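Long-range contacts in FMN-binding protein (PDB 3IN6), which binds flavin mononucleotide in a pocket completed by a second copy of the chain, and is probably a flavin-dependent redox protein: residues A[64-68]-A[124-130]; A[71-75]-A[102-106]. All coordinates share one frame; numbering follows the deposited sequence.

Neither contact is fully core: interaction 1 is partly buried, centred about 17 Å from the centre of the chain, and interaction 2 is a surface contact, about 13 Å from it. Both involve helix 68-77: residues 64-68 lead into it and meet the loop before strand 131-141, whereas 71-75 lie along it and meet strand 92-106. Interaction 1 combines aromatic packing against the flavin with a charged cluster at its outer side; interaction 2 depends on one carboxylate and a pair of leucines. The two join where Arg64 forms a cation-pi contact with Tyr71, and Asn131 hydrogen-bonds both Arg64 and Asp105.

Interaction 1: residues A[64-68]-A[124-130]; sequences RFGAD and YKNFPLK. With FMN (flavin mononucleotide), chain C.
Phe65 packs against Tyr124 and Phe127 in an aromatic cluster beside the flavin, in an antiparallel sheet fold whose FMN site a second subunit completes. This part is tight. Phe65 CG sits between backbone N and carbonyl carbon (chi1 57°), swinging one ring face over FMN C2. Phe65 CZ comes 3.6 Å from Tyr124 CG, as does Phe65 CD2 from Phe127 CB, both ring pairs oblique (planes at 31° and 44°). Leu146 of the second subunit packs on both partners. The amides of Phe65 and Gly66 donate to FMN O2.

The outer side is polar and looser. Lys130 N donates to Arg64 O at 2.9 Å, and its bent chain puts NZ 3.0 Å above the Arg64 guanidinium plane, offset toward the rim, like charges probably offset by Asp68. Both salt-bridge Asp68 OD1 through weak hydrogen bonds, Arg64 NH2 at 2.7 Å but poorly angled, Lys130 NZ at 3.3 Å. Arg64 NE donates to Gly66 O. Replacing Arg64 by alanine is likely to leave the turn at Gly66 less firmly held and Asp68 with just the weak lysine bond. A water donates to Phe65 O at 2.7 Å and Pro128 O at 2.6 Å.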
loop_
_atom_site.group_PDB
_atom_site.type_symbol
_atom_site.label_atom_id
_atom_site.label_comp_id
_atom_site.label_asym_id
_atom_site.label_seq_id
_atom_site.Cartn_x
_atom_site.Cartn_y
_atom_site.Cartn_z
ATOM N N ARG A 64 13.653 -3.174 11.061
ATOM C CA ARG A 64 14.095 -2.374 9.942
ATOM C C ARG A 64 15.511 -2.804 9.531
ATOM O O ARG A 64 16.494 -2.562 10.252
ATOM C CB ARG A 64 14.003 -0.889 10.260
ATOM C CG ARG A 64 14.222 0.001 9.043
ATOM C CD ARG A 64 15.650 0.433 8.982
ATOM N NE ARG A 64 16.081 0.948 7.687
ATOM C CZ ARG A 64 17.123 1.756 7.537
ATOM N NH1 ARG A 64 17.810 2.160 8.596
ATOM N NH2 ARG A 64 17.470 2.181 6.330
ATOM N N PHE A 65 15.586 -3.491 8.389
ATOM C CA PHE A 65 16.852 -3.946 7.820
ATOM C C PHE A 65 17.083 -3.401 6.399
ATOM O O PHE A 65 18.229 -3.188 6.012
ATOM C CB PHE A 65 16.997 -5.473 7.895
ATOM C CG PHE A 65 15.890 -6.247 7.231
ATOM C CD1 PHE A 65 14.732 -6.581 7.935
ATOM C CD2 PHE A 65 16.027 -6.703 5.917
ATOM C CE1 PHE A 65 13.712 -7.330 7.325
ATOM C CE2 PHE A 65 15.011 -7.449 5.298
ATOM C CZ PHE A 65 13.854 -7.760 6.003
ATOM N N GLY A 66 16.011 -3.187 5.629
ATOM C CA GLY A 66 16.102 -2.557 4.310
ATOM C C GLY A 66 15.261 -1.302 4.421
ATOM O O GLY A 66 15.516 -0.445 5.291
ATOM N N ALA A 67 14.277 -1.174 3.534
ATOM C CA ALA A 67 13.279 -0.122 3.634
ATOM C C ALA A 67 13.816 1.276 3.951
ATOM O O ALA A 67 13.308 1.931 4.854
ATOM C CB ALA A 67 12.249 -0.549 4.698
ATOM N N ASP A 68 14.808 1.732 3.185
ATOM C CA ASP A 68 15.467 3.041 3.393
ATOM C C ASP A 68 14.565 4.265 3.232
ATOM O O ASP A 68 14.575 5.151 4.078
ATOM C CB ASP A 68 16.636 3.201 2.414
ATOM C CG ASP A 68 17.766 2.195 2.646
ATOM O OD1 ASP A 68 17.894 1.661 3.766
ATOM O OD2 ASP A 68 18.544 1.969 1.692
ATOM N N TYR A 124 15.442 -13.511 5.880
ATOM C CA TYR A 124 16.212 -12.293 6.066
ATOM C C TYR A 124 17.063 -12.331 7.343
ATOM O O TYR A 124 17.587 -11.299 7.762
ATOM C CB TYR A 124 15.262 -11.081 6.054
ATOM C CG TYR A 124 14.384 -11.073 4.824
ATOM C CD1 TYR A 124 14.922 -10.798 3.574
ATOM C CD2 TYR A 124 13.026 -11.367 4.905
ATOM C CE1 TYR A 124 14.137 -10.805 2.432
ATOM C CE2 TYR A 124 12.225 -11.370 3.766
ATOM C CZ TYR A 124 12.790 -11.089 2.530
ATOM O OH TYR A 124 12.022 -11.090 1.387
ATOM N N LYS A 125 17.212 -13.516 7.940
ATOM C CA LYS A 125 18.008 -13.700 9.163
ATOM C C LYS A 125 19.406 -13.080 9.062
ATOM O O LYS A 125 19.884 -12.462 10.019
ATOM C CB LYS A 125 18.129 -15.192 9.516
ATOM C CG LYS A 125 18.816 -16.048 8.454
ATOM N N ASN A 126 20.044 -13.230 7.903
ATOM C CA ASN A 126 21.387 -12.687 7.676
ATOM C C ASN A 126 21.440 -11.164 7.480
ATOM O O ASN A 126 22.517 -10.574 7.550
ATOM C CB ASN A 126 22.061 -13.391 6.495
ATOM C CG ASN A 126 22.286 -14.876 6.751
ATOM O OD1 ASN A 126 21.852 -15.421 7.770
ATOM N ND2 ASN A 126 22.967 -15.535 5.821
ATOM N N PHE A 127 20.299 -10.526 7.220
ATOM C CA PHE A 127 20.270 -9.067 7.082
ATOM C C PHE A 127 20.324 -8.456 8.484
ATOM O O PHE A 127 19.548 -8.837 9.359
ATOM C CB PHE A 127 19.035 -8.581 6.310
ATOM C CG PHE A 127 19.086 -8.880 4.838
ATOM C CD1 PHE A 127 18.686 -10.119 4.351
ATOM C CD2 PHE A 127 19.540 -7.925 3.938
ATOM C CE1 PHE A 127 18.741 -10.403 2.989
ATOM C CE2 PHE A 127 19.599 -8.196 2.575
ATOM C CZ PHE A 127 19.199 -9.435 2.099
ATOM N N PRO A 128 21.261 -7.524 8.711
ATOM C CA PRO A 128 21.381 -6.941 10.039
ATOM C C PRO A 128 20.206 -6.049 10.430
ATOM O O PRO A 128 19.674 -5.306 9.598
ATOM C CB PRO A 128 22.677 -6.129 9.953
ATOM C CG PRO A 128 22.891 -5.876 8.525
ATOM C CD PRO A 128 22.293 -7.022 7.787
ATOM N N LEU A 129 19.821 -6.138 11.701
ATOM C CA LEU A 129 18.740 -5.341 12.259
ATOM C C LEU A 129 19.276 -3.943 12.586
ATOM O O LEU A 129 20.007 -3.752 13.570
ATOM C CB LEU A 129 18.210 -6.025 13.523
ATOM C CG LEU A 129 16.936 -5.501 14.171
ATOM C CD1 LEU A 129 15.765 -5.722 13.239
ATOM C CD2 LEU A 129 16.699 -6.212 15.492
ATOM N N LYS A 130 18.922 -2.969 11.746
ATOM C CA LYS A 130 19.371 -1.574 11.929
ATOM C C LYS A 130 18.523 -0.796 12.948
ATOM O O LYS A 130 19.023 0.093 13.649
ATOM C CB LYS A 130 19.392 -0.843 10.578
ATOM C CG LYS A 130 20.428 -1.407 9.599
ATOM C CD LYS A 130 20.459 -0.667 8.262
ATOM C CE LYS A 130 19.146 -0.823 7.520
ATOM N NZ LYS A 130 19.175 -0.288 6.116
HETATM N N1 FMN C . 12.382 -4.747 4.808
HETATM C C2 FMN C . 12.370 -4.341 6.130
HETATM O O2 FMN C . 13.093 -3.410 6.501
HETATM N N3 FMN C . 11.540 -4.985 7.041
HETATM C C4 FMN C . 10.730 -6.039 6.642
HETATM O O4 FMN C . 10.005 -6.595 7.485
HETATM C C4A FMN C . 10.759 -6.460 5.302
HETATM N N5 FMN C . 9.969 -7.519 4.865
HETATM C C5A FMN C . 9.983 -7.936 3.539
HETATM C C6 FMN C . 9.161 -8.999 3.137
HETATM C C7 FMN C . 9.175 -9.431 1.809
HETATM C C7M FMN C . 8.290 -10.572 1.406
HETATM C C8 FMN C . 9.995 -8.794 0.867
HETATM C C8M FMN C . 10.012 -9.235 -0.574
HETATM C C9 FMN C . 10.808 -7.725 1.268
HETATM C C9A FMN C . 10.813 -7.288 2.613
HETATM N N10 FMN C . 11.611 -6.218 3.045
HETATM C C10 FMN C . 11.590 -5.810 4.382
HETATM C "C1'" FMN C . 12.534 -5.499 2.085
HETATM C "C2'" FMN C . 11.955 -4.184 1.566
HETATM O "O2'" FMN C . 10.681 -4.391 0.993
HETATM C "C3'" FMN C . 12.936 -3.576 0.556
HETATM O "O3'" FMN C . 14.075 -3.119 1.260
HETATM C "C4'" FMN C . 12.342 -2.436 -0.279
HETATM O "O4'" FMN C . 13.212 -2.122 -1.344
HETATM C "C5'" FMN C . 12.120 -1.172 0.535
HETATM O "O5'" FMN C . 11.506 -0.200 -0.275
HETATM P P FMN C . 11.717 1.385 -0.023
HETATM O O1P FMN C . 13.112 1.812 -0.388
HETATM O O2P FMN C . 11.469 1.774 1.426
HETATM O O3P FMN C . 10.760 2.021 -0.976
HETATM O O HOH W 1 20.222 -4.571 7.164
#

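Interaction 2: residues A[71-75]-A[102-106]; sequences YANLK and LSADL
Helix 71-75 and strand 102-106 cross with their axes 10.4 Å apart at closest and their N-to-C directions at 115°, and the nearest CA pair is Leu74 with Leu102. A classic beta bulge, in which Ser103 and Ala104 both face Val134 of strand 131-141, changes the strand's alternation. Leu102 and Asp105, three positions apart, therefore both point to the helix, where a regular strand would send them to opposite faces.

The apolar half rests on two leucines. Leu102 CD2 lies 4.0 Å from Leu74 CB, and Leu74 also packs on Leu35 and Thr37 of strand 33-38 and on Leu133 and Phe135 of strand 131-141.

The polar half centres on Asp105 OD2. The Tyr71 hydroxyl donates to it from the edge of the ring, near the ring plane, and the ring and carboxylate planes stand 84° apart. The modelled separation of Tyr71 OH and Asp105 OD2, 2.4 Å, is so short that its exact value is doubtful. Lys75 reaches the same oxygen from another direction: bent at chi2 and chi3, its chain folds back past the tyrosine, with Lys75 CG 3.9 Å above one ring face, and brings NZ within 3.2 Å of Asp105 OD2. This salt bridge uses the anti lone pair of OD2, the one turned away from OD1. OD1 in turn accepts a hydrogen bond from Asn131 ND2, which helps fix the rotation of the carboxylate.

Asp105 is thus gripped at both oxygens. Tyr71 and Lys75 tie the helix to it, one by a hydrogen bond and one by a salt bridge, while Asn131 ties it to strand 131-141; these donors would be expected to favour the ionised carboxylate.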
loop_
_atom_site.group_PDB
_atom_site.type_symbol
_atom_site.label_atom_id
_atom_site.label_comp_id
_atom_site.label_asym_id
_atom_site.label_seq_id
_atom_site.Cartn_x
_atom_site.Cartn_y
_atom_site.Cartn_z
ATOM N N TYR A 71 11.845 4.289 5.867
ATOM C CA TYR A 71 12.418 4.752 7.126
ATOM C C TYR A 71 12.592 6.263 7.150
ATOM O O TYR A 71 12.244 6.913 8.139
ATOM C CB TYR A 71 13.771 4.072 7.374
ATOM C CG TYR A 71 14.459 4.540 8.620
ATOM C CD1 TYR A 71 13.960 4.207 9.877
ATOM C CD2 TYR A 71 15.619 5.295 8.553
ATOM C CE1 TYR A 71 14.602 4.622 11.040
ATOM C CE2 TYR A 71 16.266 5.716 9.716
ATOM C CZ TYR A 71 15.752 5.371 10.946
ATOM O OH TYR A 71 16.381 5.790 12.086
ATOM N N ALA A 72 13.164 6.812 6.078
ATOM C CA ALA A 72 13.347 8.269 5.958
ATOM C C ALA A 72 12.001 8.996 6.064
ATOM O O ALA A 72 11.916 10.043 6.692
ATOM C CB ALA A 72 14.035 8.632 4.643
ATOM N N ASN A 73 10.964 8.465 5.420
ATOM C CA ASN A 73 9.607 9.048 5.514
ATOM C C ASN A 73 9.087 9.047 6.967
ATOM O O ASN A 73 8.665 10.100 7.516
ATOM C CB ASN A 73 8.652 8.299 4.603
ATOM C CG ASN A 73 8.868 8.628 3.134
ATOM O OD1 ASN A 73 9.532 9.607 2.792
ATOM N ND2 ASN A 73 8.284 7.828 2.263
ATOM N N LEU A 74 9.185 7.895 7.621
ATOM C CA LEU A 74 8.732 7.785 9.012
ATOM C C LEU A 74 9.425 8.807 9.904
ATOM O O LEU A 74 8.778 9.398 10.762
ATOM C CB LEU A 74 8.922 6.370 9.545
ATOM C CG LEU A 74 8.008 5.347 8.875
ATOM C CD1 LEU A 74 8.430 3.927 9.270
ATOM C CD2 LEU A 74 6.504 5.629 9.201
ATOM N N LYS A 75 10.709 9.069 9.672
ATOM C CA LYS A 75 11.423 10.065 10.488
ATOM C C LYS A 75 11.012 11.487 10.142
ATOM O O LYS A 75 11.168 12.376 10.966
ATOM C CB LYS A 75 12.948 9.940 10.366
ATOM C CG LYS A 75 13.538 8.578 10.716
ATOM C CD LYS A 75 13.298 8.134 12.144
ATOM C CE LYS A 75 14.111 8.959 13.148
ATOM N NZ LYS A 75 13.946 8.439 14.531
ATOM N N LEU A 102 4.642 6.448 14.201
ATOM C CA LEU A 102 5.900 6.006 14.794
ATOM C C LEU A 102 6.070 6.550 16.203
ATOM O O LEU A 102 6.037 7.743 16.408
ATOM C CB LEU A 102 7.083 6.448 13.949
ATOM C CG LEU A 102 8.451 5.876 14.349
ATOM C CD1 LEU A 102 8.502 4.354 14.130
ATOM C CD2 LEU A 102 9.517 6.569 13.541
ATOM N N SER A 103 6.272 5.667 17.169
ATOM C CA SER A 103 6.481 6.062 18.554
ATOM C C SER A 103 7.940 6.048 18.944
ATOM O O SER A 103 8.387 6.904 19.703
ATOM C CB SER A 103 5.758 5.119 19.499
ATOM O OG SER A 103 4.374 5.221 19.303
ATOM N N ALA A 104 8.669 5.055 18.453
ATOM C CA ALA A 104 10.064 4.892 18.824
ATOM C C ALA A 104 10.868 4.207 17.734
ATOM O O ALA A 104 10.335 3.449 16.943
ATOM C CB ALA A 104 10.156 4.100 20.123
ATOM N N ASP A 105 12.152 4.537 17.704
ATOM C CA ASP A 105 13.140 3.993 16.792
ATOM C C ASP A 105 14.264 3.542 17.726
ATOM O O ASP A 105 15.058 4.366 18.196
ATOM C CB ASP A 105 13.599 5.103 15.853
ATOM C CG ASP A 105 14.704 4.679 14.920
ATOM O OD1 ASP A 105 15.165 3.519 14.985
ATOM O OD2 ASP A 105 15.103 5.529 14.104
ATOM N N LEU A 106 14.331 2.245 18.007
ATOM C CA LEU A 106 15.262 1.752 19.018
ATOM C C LEU A 106 16.302 0.729 18.540
ATOM O O LEU A 106 16.068 -0.023 17.588
ATOM C CB LEU A 106 14.436 1.170 20.167
ATOM C CG LEU A 106 13.391 2.122 20.761
ATOM C CD1 LEU A 106 12.438 1.377 21.660
ATOM C CD2 LEU A 106 14.072 3.272 21.522
#